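PDB 6W1W: motility-associated killing factor MakB from Vibrio cholerae serotype O1, which forms one part of a three-component cytotoxin that resembles the alpha-pore-forming toxins and presumably acts on target-cell membranes. Local coordinates for residues Asn28-Ala31 against Thr32-Leu36; Glu156-Ala159 against Met160-Ala164; Glu234-Gln237 against Asp238-Leu242; Asn268-Glu271 against Glu272-Lys275. All blocks are in the same frame, centred on the assembly; numbering follows the deposited sequence. Where two conformers were deposited one is given.

Contact 1 (Asn28-Ala31 against Thr32-Leu36)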
loop_
_atom_site.group_PDB
_atom_site.type_symbol
_atom_site.label_atom_id
_atom_site.label_comp_id
_atom_site.label_asym_id
_atom_site.label_seq_id
_atom_site.Cartn_x
_atom_site.Cartn_y
_atom_site.Cartn_z
ATOM N N ASN A 28 1.717 4.240 -1.967
ATOM C CA ASN A 28 2.853 4.733 -2.729
ATOM C C ASN A 28 2.800 4.328 -4.196
ATOM O O ASN A 28 3.637 4.781 -4.983
ATOM C CB ASN A 28 4.165 4.269 -2.085
ATOM C CG ASN A 28 4.518 5.081 -0.849
ATOM O OD1 ASN A 28 5.008 6.207 -0.954
ATOM N ND2 ASN A 28 4.261 4.518 0.329
ATOM N N TYR A 29 1.828 3.500 -4.588
ATOM C CA TYR A 29 1.549 3.336 -6.012
ATOM C C TYR A 29 1.079 4.653 -6.611
ATOM O O TYR A 29 1.348 4.940 -7.784
ATOM C CB TYR A 29 0.500 2.249 -6.240
ATOM C CG TYR A 29 0.084 2.104 -7.688
ATOM C CD1 TYR A 29 0.814 1.311 -8.563
ATOM C CD2 TYR A 29 -1.044 2.755 -8.180
ATOM C CE1 TYR A 29 0.442 1.174 -9.888
ATOM C CE2 TYR A 29 -1.426 2.627 -9.504
ATOM C CZ TYR A 29 -0.680 1.834 -10.354
ATOM O OH TYR A 29 -1.051 1.696 -11.673
ATOM N N ASP A 30 0.374 5.460 -5.816
ATOM C CA ASP A 30 0.064 6.824 -6.224
ATOM C C ASP A 30 1.341 7.634 -6.409
ATOM O O ASP A 30 1.591 8.192 -7.487
ATOM C CB ASP A 30 -0.858 7.478 -5.194
ATOM C CG ASP A 30 -0.996 8.974 -5.400
ATOM O OD1 ASP A 30 -1.496 9.392 -6.468
ATOM O OD2 ASP A 30 -0.601 9.731 -4.490
ATOM N N ALA A 31 2.178 7.685 -5.364
ATOM C CA ALA A 31 3.425 8.443 -5.427
ATOM C C ALA A 31 4.299 7.989 -6.588
ATOM O O ALA A 31 4.918 8.815 -7.268
ATOM C CB ALA A 31 4.185 8.312 -4.110
ATOM N N THR A 32 4.358 6.677 -6.832
ATOM C CA THR A 32 5.053 6.175 -8.012
ATOM C C THR A 32 4.447 6.750 -9.288
ATOM O O THR A 32 5.170 7.083 -10.235
ATOM C CB THR A 32 5.000 4.643 -8.043
ATOM O OG1 THR A 32 5.506 4.108 -6.813
ATOM C CG2 THR A 32 5.812 4.085 -9.213
ATOM N N CYS A 33 3.115 6.871 -9.332
ATOM C CA CYS A 33 2.448 7.355 -10.536
ATOM C C CYS A 33 2.685 8.840 -10.763
ATOM O O CYS A 33 2.826 9.270 -11.915
ATOM C CB CYS A 33 0.949 7.065 -10.465
ATOM S SG CYS A 33 0.481 5.468 -11.174
ATOM N N ASN A 34 2.735 9.634 -9.689
ATOM C CA ASN A 34 3.015 11.059 -9.846
ATOM C C ASN A 34 4.468 11.291 -10.228
ATOM O O ASN A 34 4.765 12.121 -11.097
ATOM C CB ASN A 34 2.671 11.826 -8.564
ATOM C CG ASN A 34 1.172 11.868 -8.282
ATOM O OD1 ASN A 34 0.348 11.802 -9.199
ATOM N ND2 ASN A 34 0.815 11.985 -7.005
ATOM N N SER A 35 5.387 10.554 -9.601
ATOM C CA SER A 35 6.812 10.707 -9.875
ATOM C C SER A 35 7.190 10.322 -11.300
ATOM O O SER A 35 8.204 10.813 -11.805
ATOM C CB SER A 35 7.621 9.868 -8.888
ATOM O OG SER A 35 7.239 8.505 -8.960
ATOM N N LEU A 36 6.404 9.470 -11.958
ATOM C CA LEU A 36 6.769 8.972 -13.280
ATOM C C LEU A 36 6.996 10.119 -14.257
ATOM O O LEU A 36 6.145 10.996 -14.420
ATOM C CB LEU A 36 5.682 8.035 -13.807
ATOM C CG LEU A 36 6.154 6.874 -14.687
ATOM C CD1 LEU A 36 5.059 5.836 -14.863
ATOM C CD2 LEU A 36 6.634 7.357 -16.037
#
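Y29 with C33, N28 with T32 and A31 with S35 meet one turn apart in the last turns of helix 9-35, a local i to i+4 contact in an alpha-helix of the long bundle that MakB shares in outline with alpha-pore-forming toxins. The backbone follows the alpha-helical pattern: T32 N, C33 N, N34 N and S35 N bond to the carbonyl oxygens of N28, Y29, D30 and A31, and L36 is the first residue to leave helical angles. The buried face carries a sulfur-aromatic contact. A chi1 of 175° swings the Y29 phenol ring along the helix toward C33, and SG sits over one ring face, 4.2 Å from the centroid and 27° off the normal, with CE2 as the nearest ring carbon at 3.8 Å. Around this pair close L58 and M62 of helix 46-66 and L266 of helix 251-270. On another side D30 and N34 approach with carboxylate and amide planes nearly perpendicular, OD1 of D30 lying 3.5 Å from ND2 of N34, while K69 is a long, weak ion partner of D30. T32 OG1 lies 2.7 Å from N28 O, across the carbonyl plane from T32 N, and also hydrogen-bonds with A215 O of strand 209-220, its single proton being shared between the two. Folded back over its own helix at chi1 57°, S35 OG hydrogen-bonds with A215 N and lies 2.9 Å from A31 O and 2.8 Å from T32 O, its one proton able to go to either.

Contact 2 (Glu156-Ala159 against Met160-Ala164)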
loop_
_atom_site.group_PDB
_atom_site.type_symbol
_atom_site.label_atom_id
_atom_site.label_comp_id
_atom_site.label_asym_id
_atom_site.label_seq_id
_atom_site.Cartn_x
_atom_site.Cartn_y
_atom_site.Cartn_z
ATOM N N GLU A 156 15.901 -6.362 -32.584
ATOM C CA GLU A 156 16.668 -6.211 -31.354
ATOM C C GLU A 156 15.903 -6.749 -30.150
ATOM O O GLU A 156 16.042 -6.231 -29.039
ATOM C CB GLU A 156 17.042 -4.748 -31.124
ATOM C CG GLU A 156 17.828 -4.117 -32.257
ATOM C CD GLU A 156 18.163 -2.658 -31.994
ATOM O OE1 GLU A 156 17.372 -1.779 -32.396
ATOM O OE2 GLU A 156 19.216 -2.387 -31.379
ATOM N N GLU A 157 15.091 -7.789 -30.356
ATOM C CA GLU A 157 14.266 -8.304 -29.268
ATOM C C GLU A 157 15.124 -8.882 -28.150
ATOM O O GLU A 157 14.947 -8.536 -26.975
ATOM C CB GLU A 157 13.290 -9.354 -29.796
ATOM C CG GLU A 157 12.424 -9.939 -28.697
ATOM C CD GLU A 157 11.489 -11.021 -29.184
ATOM O OE1 GLU A 157 11.810 -11.682 -30.194
ATOM O OE2 GLU A 157 10.429 -11.211 -28.549
ATOM N N GLN A 158 16.064 -9.765 -28.498
ATOM C CA GLN A 158 16.923 -10.370 -27.484
ATOM C C GLN A 158 17.683 -9.307 -26.701
ATOM O O GLN A 158 17.741 -9.359 -25.466
ATOM C CB GLN A 158 17.891 -11.354 -28.135
ATOM C CG GLN A 158 17.205 -12.466 -28.910
ATOM C CD GLN A 158 18.169 -13.556 -29.351
ATOM O OE1 GLN A 158 19.324 -13.599 -28.920
ATOM N NE2 GLN A 158 17.694 -14.448 -30.215
ATOM N N ALA A 159 18.251 -8.319 -27.402
ATOM C CA ALA A 159 18.914 -7.208 -26.723
ATOM C C ALA A 159 17.956 -6.444 -25.814
ATOM O O ALA A 159 18.374 -5.911 -24.779
ATOM C CB ALA A 159 19.536 -6.263 -27.753
ATOM N N MET A 160 16.668 -6.385 -26.172
ATOM C CA MET A 160 15.726 -5.598 -25.385
ATOM C C MET A 160 15.173 -6.377 -24.199
ATOM O O MET A 160 14.892 -5.787 -23.150
ATOM C CB MET A 160 14.584 -5.099 -26.268
ATOM C CG MET A 160 14.961 -3.937 -27.162
ATOM S SD MET A 160 13.550 -3.298 -28.080
ATOM C CE MET A 160 12.961 -4.785 -28.882
ATOM N N VAL A 161 14.993 -7.694 -24.342
ATOM C CA VAL A 161 14.523 -8.492 -23.212
ATOM C C VAL A 161 15.521 -8.420 -22.064
ATOM O O VAL A 161 15.136 -8.349 -20.890
ATOM C CB VAL A 161 14.262 -9.947 -23.646
ATOM C CG1 VAL A 161 13.824 -10.791 -22.452
ATOM C CG2 VAL A 161 13.215 -9.995 -24.742
ATOM N N ARG A 162 16.819 -8.421 -22.384
ATOM C CA ARG A 162 17.836 -8.356 -21.338
ATOM C C ARG A 162 17.796 -7.020 -20.608
ATOM O O ARG A 162 17.935 -6.973 -19.380
ATOM C CB ARG A 162 19.223 -8.598 -21.934
ATOM C CG ARG A 162 19.361 -9.921 -22.663
ATOM C CD ARG A 162 20.795 -10.193 -23.080
ATOM N NE ARG A 162 20.852 -11.154 -24.177
ATOM C CZ ARG A 162 21.171 -10.841 -25.429
ATOM N NH1 ARG A 162 21.483 -9.588 -25.740
ATOM N NH2 ARG A 162 21.190 -11.783 -26.367
ATOM N N ILE A 163 17.608 -5.925 -21.345
ATOM C CA ILE A 163 17.567 -4.614 -20.706
ATOM C C ILE A 163 16.331 -4.485 -19.824
ATOM O O ILE A 163 16.396 -3.926 -18.722
ATOM C CB ILE A 163 17.629 -3.502 -21.766
ATOM C CG1 ILE A 163 18.960 -3.556 -22.513
ATOM C CG2 ILE A 163 17.435 -2.138 -21.120
ATOM C CD1 ILE A 163 19.103 -2.486 -23.562
ATOM N N ALA A 164 15.189 -4.997 -20.285
ATOM C CA ALA A 164 13.977 -4.929 -19.472
ATOM C C ALA A 164 14.055 -5.863 -18.269
ATOM O O ALA A 164 13.515 -5.544 -17.201
ATOM C CB ALA A 164 12.747 -5.250 -20.321
#
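From E156, the N-cap residue of helix 157-176, the chain continues without a break into 160-164, and the backbone here is the first turns of an alpha-helix. V161 N donates to E157 O at 2.8 Å with an N-H angle of 157°. M160 N reaches E156 O at 2.9 Å with a more bent N-H angle of 131°, and the bond from R162 N to Q158 O is weak. The side chains divide by face. On the inner one M160 turns back over the start of the helix: its bend at chi3 (-54°) brings CE to 3.4 Å from E156 O, and the same side chain packs on A253 and A256 of helix 251-270 and on W150 of helix 100-151. The carboxylate of E156 heads away from the helix and bonds through OE1 to the hydroxyl of S250. On the outer face CG of E157 lies alongside CG2 of V161 at 4.0 Å. Q158 and R162 also run side by side, their amide and guanidinium planes almost perpendicular. R162, which additionally touches a crystal neighbour, lays one guanidinium face over the backbone, with Q158 O 3.6 Å above the plane and offset toward the rim.

Contact 3 (Glu234-Gln237 against Asp238-Leu242)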
loop_
_atom_site.group_PDB
_atom_site.type_symbol
_atom_site.label_atom_id
_atom_site.label_comp_id
_atom_site.label_asym_id
_atom_site.label_seq_id
_atom_site.Cartn_x
_atom_site.Cartn_y
_atom_site.Cartn_z
ATOM N N GLU A 234 24.287 -6.603 -4.440
ATOM C CA GLU A 234 23.407 -7.015 -5.529
ATOM C C GLU A 234 22.962 -5.817 -6.355
ATOM O O GLU A 234 22.882 -5.901 -7.586
ATOM C CB GLU A 234 22.190 -7.759 -4.985
ATOM C CG GLU A 234 22.513 -9.079 -4.318
ATOM C CD GLU A 234 21.269 -9.802 -3.844
ATOM O OE1 GLU A 234 20.156 -9.254 -4.018
ATOM O OE2 GLU A 234 21.409 -10.919 -3.297
ATOM N N VAL A 235 22.673 -4.692 -5.695
ATOM C CA VAL A 235 22.278 -3.485 -6.416
ATOM C C VAL A 235 23.392 -3.038 -7.354
ATOM O O VAL A 235 23.140 -2.641 -8.498
ATOM C CB VAL A 235 21.894 -2.370 -5.425
ATOM C CG1 VAL A 235 21.579 -1.081 -6.171
ATOM C CG2 VAL A 235 20.715 -2.802 -4.568
ATOM N N GLN A 236 24.640 -3.103 -6.890
ATOM C CA GLN A 236 25.761 -2.697 -7.724
ATOM C C GLN A 236 26.064 -3.692 -8.838
ATOM O O GLN A 236 26.660 -3.306 -9.849
ATOM C CB GLN A 236 27.001 -2.478 -6.859
ATOM C CG GLN A 236 27.141 -1.059 -6.333
ATOM C CD GLN A 236 27.430 -0.054 -7.435
ATOM O OE1 GLN A 236 27.703 -0.422 -8.581
ATOM N NE2 GLN A 236 27.370 1.229 -7.091
ATOM N N GLN A 237 25.662 -4.954 -8.683
ATOM C CA GLN A 237 25.850 -5.933 -9.750
ATOM C C GLN A 237 24.781 -5.810 -10.825
ATOM O O GLN A 237 25.052 -6.092 -12.000
ATOM C CB GLN A 237 25.857 -7.353 -9.178
ATOM C CG GLN A 237 27.051 -7.658 -8.274
ATOM C CD GLN A 237 26.937 -9.011 -7.592
ATOM O OE1 GLN A 237 26.237 -9.905 -8.070
ATOM N NE2 GLN A 237 27.621 -9.162 -6.465
ATOM N N ASP A 238 23.566 -5.404 -10.441
ATOM C CA ASP A 238 22.526 -5.109 -11.421
ATOM C C ASP A 238 22.779 -3.774 -12.108
ATOM O O ASP A 238 22.546 -3.641 -13.314
ATOM C CB ASP A 238 21.150 -5.114 -10.752
ATOM C CG ASP A 238 20.746 -6.495 -10.262
ATOM O OD1 ASP A 238 21.257 -7.492 -10.818
ATOM O OD2 ASP A 238 19.916 -6.587 -9.331
ATOM N N LEU A 239 23.264 -2.781 -11.357
ATOM C CA LEU A 239 23.606 -1.493 -11.952
ATOM C C LEU A 239 24.694 -1.632 -13.010
ATOM O O LEU A 239 24.613 -1.018 -14.079
ATOM C CB LEU A 239 24.050 -0.516 -10.864
ATOM C CG LEU A 239 22.971 0.342 -10.203
ATOM C CD1 LEU A 239 23.436 0.849 -8.841
ATOM C CD2 LEU A 239 22.603 1.505 -11.110
ATOM N N ASP A 240 25.731 -2.425 -12.726
ATOM C CA ASP A 240 26.830 -2.560 -13.679
ATOM C C ASP A 240 26.420 -3.402 -14.878
ATOM O O ASP A 240 26.798 -3.097 -16.013
ATOM C CB ASP A 240 28.058 -3.162 -12.994
ATOM C CG ASP A 240 28.861 -2.134 -12.214
ATOM O OD1 ASP A 240 28.470 -0.948 -12.202
ATOM O OD2 ASP A 240 29.889 -2.516 -11.616
ATOM N N LYS A 241 25.646 -4.465 -14.645
ATOM C CA LYS A 241 25.175 -5.302 -15.743
ATOM C C LYS A 241 24.325 -4.497 -16.720
ATOM O O LYS A 241 24.388 -4.713 -17.937
ATOM C CB LYS A 241 24.385 -6.484 -15.179
ATOM C CG LYS A 241 24.200 -7.655 -16.128
ATOM C CD LYS A 241 23.364 -8.742 -15.465
ATOM C CE LYS A 241 23.701 -10.130 -15.987
ATOM N NZ LYS A 241 25.026 -10.627 -15.488
ATOM N N LEU A 242 23.537 -3.549 -16.202
ATOM C CA LEU A 242 22.665 -2.744 -17.052
ATOM C C LEU A 242 23.474 -1.837 -17.971
ATOM O O LEU A 242 23.198 -1.754 -19.172
ATOM C CB LEU A 242 21.704 -1.930 -16.186
ATOM C CG LEU A 242 20.640 -1.116 -16.924
ATOM C CD1 LEU A 242 19.830 -2.003 -17.855
ATOM C CD2 LEU A 242 19.723 -0.394 -15.946
#
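Two carboxylates, those of D238 and D240, each turn a flat face to a carbonyl oxygen four residues back. E234 O stands almost directly over CG of D238, 3.5 Å away, and Q236 O sits likewise over CG of D240 at 3.4 Å. The face of D240 that meets Q236 O also has the Q236 amide beside it: OE1 approaches from above the OD1 side, 3.7 Å from OD1 of D240, with amide and carboxylate planes 71° apart. The fold of Q236 at chi2 (-68°) turns its amide forward along the helix, toward D240 one turn on, and brings these two oxygens near each other. All of this decorates two turns of helix 233-245, a regular alpha-helix that comes after the hairpin of strands 193-203 and 209-220 and the short helix 225-230, and lies against helix 157-176. Its backbone bonds run from D238 N to E234 O, L239 N to V235 O, D240 N to Q236 O and K241 N to Q237 O. V235 and L239 point the same way on the buried side, CG1 of V235 3.8 Å from CD1 of L239. V235 continues onto S173 and I174 of helix 157-176, L239 onto T347 and N350. D238 faces that same neighbouring helix: OD2 forms a weak hydrogen bond with S173 OG, and OD1 comes close to E166, whose like charge may raise the proton affinity of one of the two.

Contact 4 (Asn268-Glu271 against Glu272-Lys275)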
loop_
_atom_site.group_PDB
_atom_site.type_symbol
_atom_site.label_atom_id
_atom_site.label_comp_id
_atom_site.label_asym_id
_atom_site.label_seq_id
_atom_site.Cartn_x
_atom_site.Cartn_y
_atom_site.Cartn_z
ATOM N N ASN A 268 2.839 -5.325 -11.507
ATOM C CA ASN A 268 3.038 -6.118 -10.299
ATOM C C ASN A 268 2.716 -5.317 -9.047
ATOM O O ASN A 268 2.197 -5.873 -8.071
ATOM C CB ASN A 268 4.470 -6.643 -10.237
ATOM C CG ASN A 268 4.764 -7.654 -11.326
ATOM O OD1 ASN A 268 5.731 -7.513 -12.073
ATOM N ND2 ASN A 268 3.933 -8.686 -11.416
ATOM N N MET A 269 3.024 -4.020 -9.056
ATOM C CA MET A 269 2.663 -3.169 -7.929
ATOM C C MET A 269 1.152 -3.120 -7.742
ATOM O O MET A 269 0.661 -3.154 -6.607
ATOM C CB MET A 269 3.220 -1.762 -8.138
ATOM C CG MET A 269 3.637 -1.035 -6.870
ATOM S SD MET A 269 4.548 0.489 -7.249
ATOM C CE MET A 269 5.573 -0.035 -8.628
ATOM N N SER A 270 0.396 -3.032 -8.846
ATOM C CA SER A 270 -1.055 -2.937 -8.746
ATOM C C SER A 270 -1.675 -4.225 -8.228
ATOM O O SER A 270 -2.724 -4.180 -7.579
ATOM C CB SER A 270 -1.664 -2.581 -10.101
ATOM O OG SER A 270 -1.390 -1.235 -10.445
ATOM N N GLU A 271 -1.052 -5.379 -8.493
ATOM C CA GLU A 271 -1.609 -6.637 -8.006
ATOM C C GLU A 271 -1.585 -6.747 -6.486
ATOM O O GLU A 271 -2.164 -7.693 -5.944
ATOM C CB GLU A 271 -0.872 -7.824 -8.628
ATOM C CG GLU A 271 -0.847 -7.831 -10.152
ATOM C CD GLU A 271 -2.230 -7.930 -10.790
ATOM O OE1 GLU A 271 -3.207 -8.278 -10.090
ATOM O OE2 GLU A 271 -2.336 -7.666 -12.008
ATOM N N GLU A 272 -0.933 -5.813 -5.790
ATOM C CA GLU A 272 -1.038 -5.738 -4.340
ATOM C C GLU A 272 -2.369 -5.154 -3.888
ATOM O O GLU A 272 -2.716 -5.291 -2.709
ATOM C CB GLU A 272 0.121 -4.914 -3.769
ATOM C CG GLU A 272 1.506 -5.464 -4.122
ATOM C CD GLU A 272 1.711 -6.903 -3.666
ATOM O OE1 GLU A 272 1.470 -7.195 -2.475
ATOM O OE2 GLU A 272 2.103 -7.744 -4.504
ATOM N N PHE A 273 -3.116 -4.514 -4.794
ATOM C CA PHE A 273 -4.480 -4.099 -4.479
ATOM C C PHE A 273 -5.366 -5.301 -4.174
ATOM O O PHE A 273 -6.241 -5.229 -3.302
ATOM C CB PHE A 273 -5.083 -3.305 -5.640
ATOM C CG PHE A 273 -4.631 -1.873 -5.721
ATOM C CD1 PHE A 273 -3.454 -1.533 -6.378
ATOM C CD2 PHE A 273 -5.405 -0.859 -5.177
ATOM C CE1 PHE A 273 -3.044 -0.212 -6.470
ATOM C CE2 PHE A 273 -5.003 0.466 -5.264
ATOM C CZ PHE A 273 -3.818 0.790 -5.912
ATOM N N LEU A 274 -5.161 -6.412 -4.888
ATOM C CA LEU A 274 -6.049 -7.562 -4.763
ATOM C C LEU A 274 -6.027 -8.175 -3.369
ATOM O O LEU A 274 -6.973 -8.881 -3.001
ATOM C CB LEU A 274 -5.685 -8.626 -5.799
ATOM C CG LEU A 274 -6.092 -8.348 -7.248
ATOM C CD1 LEU A 274 -5.587 -9.452 -8.161
ATOM C CD2 LEU A 274 -7.601 -8.205 -7.361
ATOM N N LYS A 275 -4.973 -7.930 -2.588
ATOM C CA LYS A 275 -4.929 -8.436 -1.222
ATOM C C LYS A 275 -5.896 -7.688 -0.308
ATOM O O LYS A 275 -6.265 -8.214 0.748
ATOM C CB LYS A 275 -3.497 -8.354 -0.687
ATOM C CG LYS A 275 -3.238 -9.142 0.596
ATOM C CD LYS A 275 -2.548 -10.482 0.330
ATOM C CE LYS A 275 -3.514 -11.540 -0.199
ATOM N NZ LYS A 275 -4.623 -11.834 0.756
#
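E271 and L274 lie side by side and point the same way, so that OE1 of E271 ends 3.3 Å from CD1 of L274. The bend of E271 at chi2 (-62°) brings its carboxylate alongside the CD1 branch of L274, and two residues of helix 100-151 hold it there: K136 makes a salt bridge to OE2, while the Y132 hydroxyl bonds to OE1. Y132 also touches L274, so one tyrosine serves both the polar and the apolar partner. F273 projects from a different side of the chain. Its ring presents an edge to the backbone of S270, CD1 lying 3.0 Å from S270 O, and CB of S270 is 4.3 Å from the same ring atom. The hydroxyl of S270 hydrogen-bonds with E139, and the F273 side chain goes on to meet I26 of helix 9-35 and Y132. E272 bends its chain back toward the preceding turn, with CG 3.5 Å from M269 O, and ends at the exposed surface. The backbone underneath bonds at i to i+3: E272 N to M269 O at 3.2 Å and F273 N to S270 O at 2.8 Å, followed by a weak bond from L274 N to E271 O. Within these consecutive i to i+3 bonds, the type I beta turn from S270 to F273 forms the linker between helices 251-270 and 276-302.

In the fold
The four contacts follow one another along the chain without overlap. Contacts 1 and 4 lie nearest the chain centre, their own centres 14 Å apart, and touch where helix 9-35 meets the end of helix 251-270: Y29 packs on M269, S270 and F273, and T32 on M269. E139 of helix 100-151 joins them further, bonding to S270 and weakly to Y29. Contacts 2 and 3, on helices 157-176 and 233-245, sit farther out on one side, 16 Å apart between centres, and meet at I163 and L242. Helix 251-270 packs on contact 2 near its start and carries contact 4 at its end, so contacts 1, 2 and 4 belong to one elongated helical bundle, while contact 3 lies on a helix packed against it next to the sheet.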